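Local coordinates for protein VirX1 (Cyanophage Syn10, PDB 6QGM) that iodinates diverse substrates as a marine viral halogenase, probably of the flavin-dependent tryptophan halogenase family, at residues N112-L117 / A131-S136; V102-Q107 / L502-S507; T194-E199 / H204-I209. All blocks are in the same frame, centred on the assembly; numbering follows the deposited sequence.

Overall arrangement
Contacts 1 and 2 are neighbours, their centres 8 Å apart, and together they tie the loop 102-107, the helices 113-120 and 129-134 and the late helix 494-512 into one cluster. Contact 1 is nested in the long loop that contact 2 closes, and the two meet where Phe104 and Phe133 pack together and where Thr113 OG1 lies 2.9 Å from Ser106 N. Contact 3 is a beta hairpin on the opposite side of the chain's centre, about 56 Å from contact 1 and 62 Å from contact 2, centre to centre. Inside edge strand 215-217, it belongs to the sheet of strand 6-10, whose following glycine-rich turn is consistent with flavin binding. This apo structure contains no bound flavin.

Contact 1 (N112-L117 / A131-S136); sequences NTWGKL and ARFVNS
Phe133 of the short helix 129-134 is the residue that meets helix 113-120, resting against Thr113, Trp114 and Leu117. The residues before it bind outward: Ala131 packs on Phe464 of helix 462-468, while Arg132 makes a salt bridge with Glu142 and touches Tyr505 of helix 494-512.

At Phe133 the side chain turns to the facing helix, with CG anti to the backbone N (chi1 -174°), and its length is shared among three partners. Near the root, Phe133 CB is 3.8 Å from Trp114 CD1 on the pyrrole side of the indole. Further out, Phe133 CD2 approaches Trp114 CB at 3.8 Å, and the phenyl ring and the five-membered ring meet obliquely, inclined at 52° with centroids 5.6 Å apart. Two methyl groups reach the far end of the ring from the same side, each on a side chain running at about a right angle to it. Leu117 CD1 comes within 3.5 Å of Phe133 CE1, and Thr113 CG2 sits 3.9 Å from Phe133 CZ. Thr113 turns CG2 anti to the backbone N and keeps OG1 beside that nitrogen (chi1 -61°), where it bonds to Gly110 O.

Beyond Phe133, the helix ends: Val134 N and, weakly, Asn135 N both use Ala131 O. The Asn135 side chain then caps a backbone N in the turn into helix 137-143.

No hydrogen bond crosses between the two segments, and the polar groups beside the ring find their partners outside them; Trp114 NE1, for example, bonds to Thr129 OG1. The join therefore rests on buried apolar and aromatic surface, with one phenyl ring set against two methyl groups and an indole, and its cohesion should come mainly from dispersion and the exclusion of water.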
loop_
_atom_site.group_PDB
_atom_site.type_symbol
_atom_site.label_atom_id
_atom_site.label_comp_id
_atom_site.label_asym_id
_atom_site.label_seq_id
_atom_site.Cartn_x
_atom_site.Cartn_y
_atom_site.Cartn_z
ATOM N N ASN B 112 -1.846 23.543 -3.411
ATOM C CA ASN B 112 -1.860 23.908 -4.855
ATOM C C ASN B 112 -2.057 25.424 -5.043
ATOM O O ASN B 112 -2.016 25.880 -6.212
ATOM C CB ASN B 112 -2.919 23.120 -5.633
ATOM C CG ASN B 112 -2.737 21.613 -5.514
ATOM O OD1 ASN B 112 -1.627 21.127 -5.303
ATOM N ND2 ASN B 112 -3.803 20.846 -5.620
ATOM N N THR B 113 -2.276 26.176 -3.958
ATOM C CA THR B 113 -2.517 27.644 -3.998
ATOM C C THR B 113 -1.309 28.327 -4.648
ATOM O O THR B 113 -1.514 29.101 -5.610
ATOM C CB THR B 113 -2.838 28.213 -2.604
ATOM O OG1 THR B 113 -4.025 27.602 -2.090
ATOM C CG2 THR B 113 -3.035 29.717 -2.583
ATOM N N TRP B 114 -0.093 28.054 -4.171
ATOM C CA TRP B 114 1.112 28.759 -4.687
ATOM C C TRP B 114 1.212 28.602 -6.210
ATOM O O TRP B 114 1.468 29.609 -6.897
ATOM C CB TRP B 114 2.407 28.313 -4.002
ATOM C CG TRP B 114 3.555 29.030 -4.633
ATOM C CD1 TRP B 114 3.959 30.314 -4.408
ATOM C CD2 TRP B 114 4.340 28.548 -5.727
ATOM N NE1 TRP B 114 4.987 30.639 -5.242
ATOM C CE2 TRP B 114 5.238 29.577 -6.071
ATOM C CE3 TRP B 114 4.380 27.345 -6.436
ATOM C CZ2 TRP B 114 6.191 29.420 -7.078
ATOM C CZ3 TRP B 114 5.301 27.198 -7.443
ATOM C CH2 TRP B 114 6.202 28.219 -7.745
ATOM N N GLY B 115 1.045 27.376 -6.708
ATOM C CA GLY B 115 1.080 27.047 -8.145
ATOM C C GLY B 115 0.081 27.863 -8.954
ATOM O O GLY B 115 0.470 28.337 -10.032
ATOM N N LYS B 116 -1.165 28.024 -8.480
ATOM C CA LYS B 116 -2.187 28.839 -9.184
ATOM C C LYS B 116 -1.723 30.301 -9.233
ATOM O O LYS B 116 -1.843 30.909 -10.318
ATOM C CB LYS B 116 -3.564 28.681 -8.540
ATOM C CG LYS B 116 -4.162 27.290 -8.702
ATOM C CD LYS B 116 -5.582 27.134 -8.211
ATOM C CE LYS B 116 -6.591 27.971 -8.970
ATOM N NZ LYS B 116 -7.939 27.351 -8.952
ATOM N N LEU B 117 -1.178 30.824 -8.125
ATOM C CA LEU B 117 -0.598 32.194 -8.055
ATOM C C LEU B 117 0.497 32.341 -9.123
ATOM O O LEU B 117 0.490 33.364 -9.847
ATOM C CB LEU B 117 -0.033 32.466 -6.654
ATOM C CG LEU B 117 -1.068 32.726 -5.562
ATOM C CD1 LEU B 117 -0.417 32.859 -4.195
ATOM C CD2 LEU B 117 -1.852 33.977 -5.877
ATOM N N ALA B 131 8.909 28.832 -1.317
ATOM C CA ALA B 131 9.469 28.641 0.040
ATOM C C ALA B 131 8.976 29.784 0.953
ATOM O O ALA B 131 8.521 29.504 2.075
ATOM C CB ALA B 131 10.974 28.572 -0.036
ATOM N N ARG B 132 9.054 31.028 0.467
ATOM C CA ARG B 132 8.596 32.234 1.188
ATOM C C ARG B 132 7.120 32.081 1.520
ATOM O O ARG B 132 6.722 32.493 2.606
ATOM C CB ARG B 132 8.769 33.486 0.333
ATOM C CG ARG B 132 10.131 33.607 -0.321
ATOM C CD ARG B 132 10.638 35.017 -0.217
ATOM N NE ARG B 132 11.804 35.189 -1.067
ATOM C CZ ARG B 132 11.797 35.747 -2.266
ATOM N NH1 ARG B 132 10.678 36.232 -2.784
ATOM N NH2 ARG B 132 12.930 35.841 -2.937
ATOM N N PHE B 133 6.347 31.521 0.590
ATOM C CA PHE B 133 4.874 31.452 0.666
ATOM C C PHE B 133 4.446 30.342 1.626
ATOM O O PHE B 133 3.281 30.344 1.991
ATOM C CB PHE B 133 4.271 31.244 -0.723
ATOM C CG PHE B 133 2.763 31.308 -0.778
ATOM C CD1 PHE B 133 2.104 32.527 -0.861
ATOM C CD2 PHE B 133 2.000 30.153 -0.742
ATOM C CE1 PHE B 133 0.715 32.580 -0.905
ATOM C CE2 PHE B 133 0.616 30.217 -0.798
ATOM C CZ PHE B 133 -0.029 31.424 -0.877
ATOM N N VAL B 134 5.319 29.421 2.025
ATOM C CA VAL B 134 4.892 28.268 2.882
ATOM C C VAL B 134 5.749 28.159 4.141
ATOM O O VAL B 134 5.340 27.418 5.051
ATOM C CB VAL B 134 4.900 26.940 2.108
ATOM C CG1 VAL B 134 3.958 27.011 0.917
ATOM C CG2 VAL B 134 6.315 26.533 1.696
ATOM N N ASN B 135 6.869 28.883 4.217
ATOM C CA ASN B 135 7.837 28.755 5.337
ATOM C C ASN B 135 8.519 30.108 5.539
ATOM O O ASN B 135 9.099 30.644 4.586
ATOM C CB ASN B 135 8.820 27.606 5.099
ATOM C CG ASN B 135 9.813 27.470 6.221
ATOM O OD1 ASN B 135 10.337 28.484 6.686
ATOM N ND2 ASN B 135 10.079 26.231 6.648
ATOM N N SER B 136 8.429 30.638 6.754
ATOM C CA SER B 136 8.941 31.978 7.134
ATOM C C SER B 136 10.397 31.846 7.588
ATOM O O SER B 136 11.119 32.855 7.571
ATOM C CB SER B 136 8.056 32.617 8.193
ATOM O OG SER B 136 6.703 32.708 7.743
#

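Contact 2 (V102-Q107 / L502-S507); sequences VSFFSQ and LKHYES
Phe104 puts the end of its ring over one face of the His504 imidazole. Phe104 CZ is the leading atom, 3.4 Å from His504 CG and displaced from the middle of the imidazole toward its rim. Next to it, Phe104 CE1 approaches His504 CD2 at 3.7 Å, and Phe104 CZ also touches the methylene, 3.6 Å from His504 CB. The planes are inclined at 46° with centroids 4.7 Å apart, so the rings lean on one another obliquely. No hydrogen bond joins the two segments.

Torsions on both sides bring the rings together. His504 carries its imidazole anti to the backbone N (chi1 165°), and Phe104 holds its ring anti to its carbonyl carbon (chi1 -68°). Phe104 is the third residue of a type I beta turn from Val102 to Phe105, closed by the bond from Phe105 N to Val102 O (3.0 Å). The Phe105 ring folds back across the turn, with Val102 CA 3.6 Å above its centre. After the turn, Ser106 OG is hydrogen-bonded to the hydroxyl of Tyr493.

His504 belongs to the long helix 494-512, which also sends Trp501 edge-to-face against Phe104. The loop between strand 91-95 and helix 113-120 is thus packed against that late helix, while Phe104 and Phe105 also touch Phe133 of helix 129-134.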
loop_
_atom_site.group_PDB
_atom_site.type_symbol
_atom_site.label_atom_id
_atom_site.label_comp_id
_atom_site.label_asym_id
_atom_site.label_seq_id
_atom_site.Cartn_x
_atom_site.Cartn_y
_atom_site.Cartn_z
ATOM N N VAL B 102 0.042 27.103 6.285
ATOM C CA VAL B 102 -1.184 27.087 5.425
ATOM C C VAL B 102 -1.862 28.469 5.421
ATOM O O VAL B 102 -2.927 28.583 4.804
ATOM C CB VAL B 102 -2.152 25.975 5.880
ATOM C CG1 VAL B 102 -1.542 24.603 5.701
ATOM C CG2 VAL B 102 -2.626 26.142 7.307
ATOM N N SER B 103 -1.269 29.487 6.054
ATOM C CA SER B 103 -1.919 30.795 6.374
ATOM C C SER B 103 -2.561 31.442 5.137
ATOM O O SER B 103 -3.694 31.948 5.295
ATOM C CB SER B 103 -0.960 31.752 7.028
ATOM O OG SER B 103 -0.525 31.212 8.278
ATOM N N PHE B 104 -1.897 31.434 3.965
ATOM C CA PHE B 104 -2.365 32.155 2.750
ATOM C C PHE B 104 -2.946 31.182 1.723
ATOM O O PHE B 104 -3.233 31.608 0.585
ATOM C CB PHE B 104 -1.235 33.008 2.179
ATOM C CG PHE B 104 -0.848 34.163 3.062
ATOM C CD1 PHE B 104 0.026 33.984 4.123
ATOM C CD2 PHE B 104 -1.381 35.431 2.842
ATOM C CE1 PHE B 104 0.352 35.049 4.949
ATOM C CE2 PHE B 104 -1.055 36.496 3.667
ATOM C CZ PHE B 104 -0.190 36.303 4.722
ATOM N N PHE B 105 -3.152 29.924 2.107
ATOM C CA PHE B 105 -3.716 28.873 1.215
ATOM C C PHE B 105 -5.209 29.112 1.017
ATOM O O PHE B 105 -5.884 29.293 2.021
ATOM C CB PHE B 105 -3.562 27.466 1.806
ATOM C CG PHE B 105 -2.167 26.898 1.802
ATOM C CD1 PHE B 105 -1.058 27.685 1.532
ATOM C CD2 PHE B 105 -1.964 25.562 2.112
ATOM C CE1 PHE B 105 0.217 27.138 1.554
ATOM C CE2 PHE B 105 -0.685 25.016 2.119
ATOM C CZ PHE B 105 0.400 25.804 1.840
ATOM N N SER B 106 -5.683 29.057 -0.226
ATOM C CA SER B 106 -7.099 28.787 -0.583
ATOM C C SER B 106 -7.588 27.575 0.209
ATOM O O SER B 106 -6.886 26.567 0.241
ATOM C CB SER B 106 -7.257 28.561 -2.057
ATOM O OG SER B 106 -8.516 27.984 -2.361
ATOM N N GLN B 107 -8.750 27.688 0.846
ATOM C CA GLN B 107 -9.458 26.582 1.540
ATOM C C GLN B 107 -9.558 25.388 0.585
ATOM O O GLN B 107 -9.246 24.280 1.025
ATOM C CB GLN B 107 -10.865 27.032 1.962
ATOM C CG GLN B 107 -11.531 26.097 2.956
ATOM C CD GLN B 107 -11.209 26.449 4.393
ATOM O OE1 GLN B 107 -10.893 27.595 4.754
ATOM N NE2 GLN B 107 -11.331 25.444 5.246
ATOM N N LEU B 502 1.637 39.666 -1.039
ATOM C CA LEU B 502 2.710 40.602 -1.471
ATOM C C LEU B 502 2.904 41.655 -0.379
ATOM O O LEU B 502 4.084 41.998 -0.070
ATOM C CB LEU B 502 2.359 41.236 -2.819
ATOM C CG LEU B 502 2.453 40.298 -4.030
ATOM C CD1 LEU B 502 2.018 41.002 -5.304
ATOM C CD2 LEU B 502 3.840 39.700 -4.189
ATOM N N LYS B 503 1.809 42.116 0.227
ATOM C CA LYS B 503 1.872 43.079 1.353
ATOM C C LYS B 503 2.580 42.394 2.521
ATOM O O LYS B 503 3.518 42.999 3.066
ATOM C CB LYS B 503 0.482 43.594 1.762
ATOM C CG LYS B 503 0.522 44.949 2.447
ATOM C CD LYS B 503 -0.523 45.184 3.521
ATOM C CE LYS B 503 -0.085 46.242 4.518
ATOM N NZ LYS B 503 -1.249 46.764 5.265
ATOM N N HIS B 504 2.168 41.171 2.876
ATOM C CA HIS B 504 2.720 40.417 4.033
ATOM C C HIS B 504 4.218 40.200 3.828
ATOM O O HIS B 504 4.951 40.331 4.810
ATOM C CB HIS B 504 1.953 39.112 4.287
ATOM C CG HIS B 504 2.657 38.153 5.193
ATOM N ND1 HIS B 504 2.504 38.124 6.543
ATOM C CD2 HIS B 504 3.469 37.123 4.905
ATOM C CE1 HIS B 504 3.238 37.149 7.050
ATOM N NE2 HIS B 504 3.852 36.541 6.078
ATOM N N TYR B 505 4.655 39.883 2.606
ATOM C CA TYR B 505 6.081 39.661 2.280
ATOM C C TYR B 505 6.834 40.979 2.550
ATOM O O TYR B 505 7.773 40.955 3.367
ATOM C CB TYR B 505 6.250 39.131 0.852
ATOM C CG TYR B 505 7.675 39.204 0.358
ATOM C CD1 TYR B 505 8.615 38.255 0.742
ATOM C CD2 TYR B 505 8.099 40.247 -0.450
ATOM C CE1 TYR B 505 9.939 38.340 0.337
ATOM C CE2 TYR B 505 9.410 40.334 -0.875
ATOM C CZ TYR B 505 10.335 39.392 -0.461
ATOM O OH TYR B 505 11.627 39.489 -0.883
ATOM N N GLU B 506 6.416 42.092 1.930
ATOM C CA GLU B 506 7.135 43.385 2.020
ATOM C C GLU B 506 7.314 43.761 3.491
ATOM O O GLU B 506 8.432 44.196 3.851
ATOM C CB GLU B 506 6.451 44.485 1.204
ATOM C CG GLU B 506 6.644 44.340 -0.300
ATOM C CD GLU B 506 8.048 44.016 -0.838
ATOM O OE1 GLU B 506 9.052 44.634 -0.364
ATOM O OE2 GLU B 506 8.147 43.119 -1.735
ATOM N N SER B 507 6.306 43.545 4.339
ATOM C CA SER B 507 6.359 43.918 5.777
ATOM C C SER B 507 7.156 42.874 6.571
ATOM O O SER B 507 7.744 43.241 7.605
ATOM C CB SER B 507 4.993 44.123 6.346
ATOM O OG SER B 507 4.245 42.939 6.245
#

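Contact 3 (T194-E199 / H204-I209)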
loop_
_atom_site.group_PDB
_atom_site.type_symbol
_atom_site.label_atom_id
_atom_site.label_comp_id
_atom_site.label_asym_id
_atom_site.label_seq_id
_atom_site.Cartn_x
_atom_site.Cartn_y
_atom_site.Cartn_z
ATOM N N THR B 194 44.399 -4.630 13.924
ATOM C CA THR B 194 45.205 -5.278 12.853
ATOM C C THR B 194 44.500 -6.530 12.326
ATOM O O THR B 194 44.689 -6.826 11.136
ATOM C CB THR B 194 46.630 -5.595 13.325
ATOM O OG1 THR B 194 46.616 -6.588 14.355
ATOM C CG2 THR B 194 47.352 -4.359 13.814
ATOM N N GLY B 195 43.731 -7.232 13.162
ATOM C CA GLY B 195 43.095 -8.510 12.790
ATOM C C GLY B 195 41.962 -8.895 13.728
ATOM O O GLY B 195 41.528 -8.049 14.558
ATOM N N TYR B 196 41.505 -10.146 13.616
ATOM C CA TYR B 196 40.339 -10.690 14.365
ATOM C C TYR B 196 40.414 -12.211 14.410
ATOM O O TYR B 196 41.119 -12.781 13.626
ATOM C CB TYR B 196 39.033 -10.298 13.675
ATOM C CG TYR B 196 38.848 -10.957 12.335
ATOM C CD1 TYR B 196 39.315 -10.349 11.185
ATOM C CD2 TYR B 196 38.198 -12.169 12.203
ATOM C CE1 TYR B 196 39.147 -10.915 9.932
ATOM C CE2 TYR B 196 38.068 -12.772 10.957
ATOM C CZ TYR B 196 38.509 -12.128 9.818
ATOM O OH TYR B 196 38.356 -12.681 8.590
ATOM N N GLN B 197 39.643 -12.829 15.296
ATOM C CA GLN B 197 39.473 -14.303 15.439
ATOM C C GLN B 197 37.962 -14.557 15.531
ATOM O O GLN B 197 37.339 -14.025 16.451
ATOM C CB GLN B 197 40.217 -14.740 16.702
ATOM C CG GLN B 197 39.912 -16.158 17.178
ATOM C CD GLN B 197 40.328 -17.198 16.185
ATOM O OE1 GLN B 197 41.337 -17.043 15.514
ATOM N NE2 GLN B 197 39.560 -18.276 16.106
ATOM N N LYS B 198 37.434 -15.379 14.635
ATOM C CA LYS B 198 36.001 -15.779 14.675
ATOM C C LYS B 198 35.848 -16.834 15.765
ATOM O O LYS B 198 36.867 -17.318 16.266
ATOM C CB LYS B 198 35.537 -16.254 13.296
ATOM C CG LYS B 198 35.787 -15.255 12.184
ATOM C CD LYS B 198 34.602 -14.886 11.302
ATOM C CE LYS B 198 34.435 -13.390 11.108
ATOM N NZ LYS B 198 33.912 -13.089 9.762
ATOM N N GLU B 199 34.614 -17.155 16.137
ATOM C CA GLU B 199 34.318 -18.073 17.257
ATOM C C GLU B 199 34.649 -19.507 16.828
ATOM O O GLU B 199 35.229 -20.246 17.643
ATOM C CB GLU B 199 32.854 -17.960 17.677
ATOM C CG GLU B 199 32.560 -16.973 18.795
ATOM C CD GLU B 199 33.180 -17.283 20.155
ATOM O OE1 GLU B 199 33.441 -18.462 20.454
ATOM O OE2 GLU B 199 33.427 -16.348 20.892
ATOM N N HIS B 204 30.515 -17.223 12.838
ATOM C CA HIS B 204 31.201 -16.023 12.305
ATOM C C HIS B 204 31.166 -14.819 13.250
ATOM O O HIS B 204 31.494 -13.732 12.783
ATOM C CB HIS B 204 30.628 -15.661 10.935
ATOM C CG HIS B 204 30.855 -16.724 9.922
ATOM N ND1 HIS B 204 29.941 -17.739 9.714
ATOM C CD2 HIS B 204 31.874 -16.939 9.077
ATOM C CE1 HIS B 204 30.371 -18.531 8.767
ATOM N NE2 HIS B 204 31.560 -18.056 8.351
ATOM N N ASN B 205 30.799 -14.984 14.518
ATOM C CA ASN B 205 30.927 -13.897 15.527
ATOM C C ASN B 205 32.415 -13.682 15.826
ATOM O O ASN B 205 33.149 -14.672 15.890
ATOM C CB ASN B 205 30.175 -14.193 16.823
ATOM C CG ASN B 205 28.675 -14.146 16.639
ATOM O OD1 ASN B 205 28.129 -13.083 16.371
ATOM N ND2 ASN B 205 27.998 -15.290 16.738
ATOM N N PHE B 206 32.852 -12.437 15.982
ATOM C CA PHE B 206 34.192 -12.111 16.525
ATOM C C PHE B 206 34.261 -12.718 17.920
ATOM O O PHE B 206 33.368 -12.462 18.712
ATOM C CB PHE B 206 34.432 -10.605 16.626
ATOM C CG PHE B 206 34.446 -9.843 15.326
ATOM C CD1 PHE B 206 35.088 -10.349 14.205
ATOM C CD2 PHE B 206 33.846 -8.598 15.239
ATOM C CE1 PHE B 206 35.107 -9.637 13.021
ATOM C CE2 PHE B 206 33.852 -7.890 14.050
ATOM C CZ PHE B 206 34.497 -8.403 12.948
ATOM N N LYS B 207 35.258 -13.549 18.183
ATOM C CA LYS B 207 35.589 -14.023 19.550
ATOM C C LYS B 207 36.360 -12.902 20.247
ATOM O O LYS B 207 36.163 -12.689 21.455
ATOM C CB LYS B 207 36.365 -15.338 19.465
ATOM C CG LYS B 207 36.737 -15.965 20.802
ATOM C CD LYS B 207 38.038 -16.773 20.776
ATOM C CE LYS B 207 37.935 -18.172 20.210
ATOM N NZ LYS B 207 38.049 -19.177 21.291
ATOM N N TYR B 208 37.215 -12.221 19.491
ATOM C CA TYR B 208 37.923 -10.977 19.881
ATOM C C TYR B 208 38.463 -10.308 18.614
ATOM O O TYR B 208 38.456 -10.949 17.550
ATOM C CB TYR B 208 39.038 -11.267 20.886
ATOM C CG TYR B 208 40.053 -12.284 20.443
ATOM C CD1 TYR B 208 39.854 -13.630 20.683
ATOM C CD2 TYR B 208 41.234 -11.905 19.838
ATOM C CE1 TYR B 208 40.813 -14.578 20.356
ATOM C CE2 TYR B 208 42.206 -12.837 19.508
ATOM C CZ TYR B 208 41.979 -14.182 19.729
ATOM O OH TYR B 208 42.936 -15.085 19.362
ATOM N N ILE B 209 38.890 -9.050 18.714
ATOM C CA ILE B 209 39.672 -8.367 17.639
ATOM C C ILE B 209 41.092 -8.165 18.177
ATOM O O ILE B 209 41.250 -8.166 19.426
ATOM C CB ILE B 209 39.011 -7.047 17.186
ATOM C CG1 ILE B 209 38.812 -6.079 18.355
ATOM C CG2 ILE B 209 37.712 -7.328 16.446
ATOM C CD1 ILE B 209 38.400 -4.694 17.943
#
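A classic beta bulge breaks the pairing here: Lys207 and Tyr208 both face the single residue Gln197. Gln197 N donates a hydrogen bond to Tyr208 O over 3.2 Å, whereas Gln197 O accepts one from Lys207 N at 2.7 Å. The second strand turns a corner at Lys207, and the register shifts by one, Tyr196 facing Ile209 before it and Lys198 facing Phe206 after it. Toward the connecting loop of the hairpin only a weak bond follows, Glu199 N to Asn205 O, with Lys198 CA 3.3 Å from that same Asn205 O in a CA-H...O contact.

The segments are the arms of a beta hairpin, strands 187-198 and 206-211, in the mixed sheet whose parallel core includes strands 31-36 and 6-10, as in Rossmann-type folds. Strand 215-217 pairs beyond the second arm, through Ile209 and Ile217. A second classic bulge sets Thr194 and Gly195 against Ile210.

On the sheet face shared by Gln197 and Tyr208, Gln197 CB lies over the tyrosine ring in a CH-pi contact, 3.8 Å from the Tyr208 centroid and 21° off the ring normal. Tyr208 CG sits between its backbone N and carbonyl carbon (chi1 56°), which swings the ring in under the glutamine.

On the face of Tyr196 and Ile209, the end of the Phe206 side chain comes back to Tyr196, the two side chains crossing at about a right angle, with Tyr196 CB 4.0 Å from Phe206 CD1 and the ring planes 55° apart. Phe206 also meets Tyr222 edge-to-face and touches Phe236 of helix 231-236. At the exposed end, Glu199 runs across Lys207, with Glu199 OE2 3.3 Å from Lys207 CG; Lys207 NZ stays 4.7 Å from Glu199 OE1, so any attraction between the charges would act at a distance.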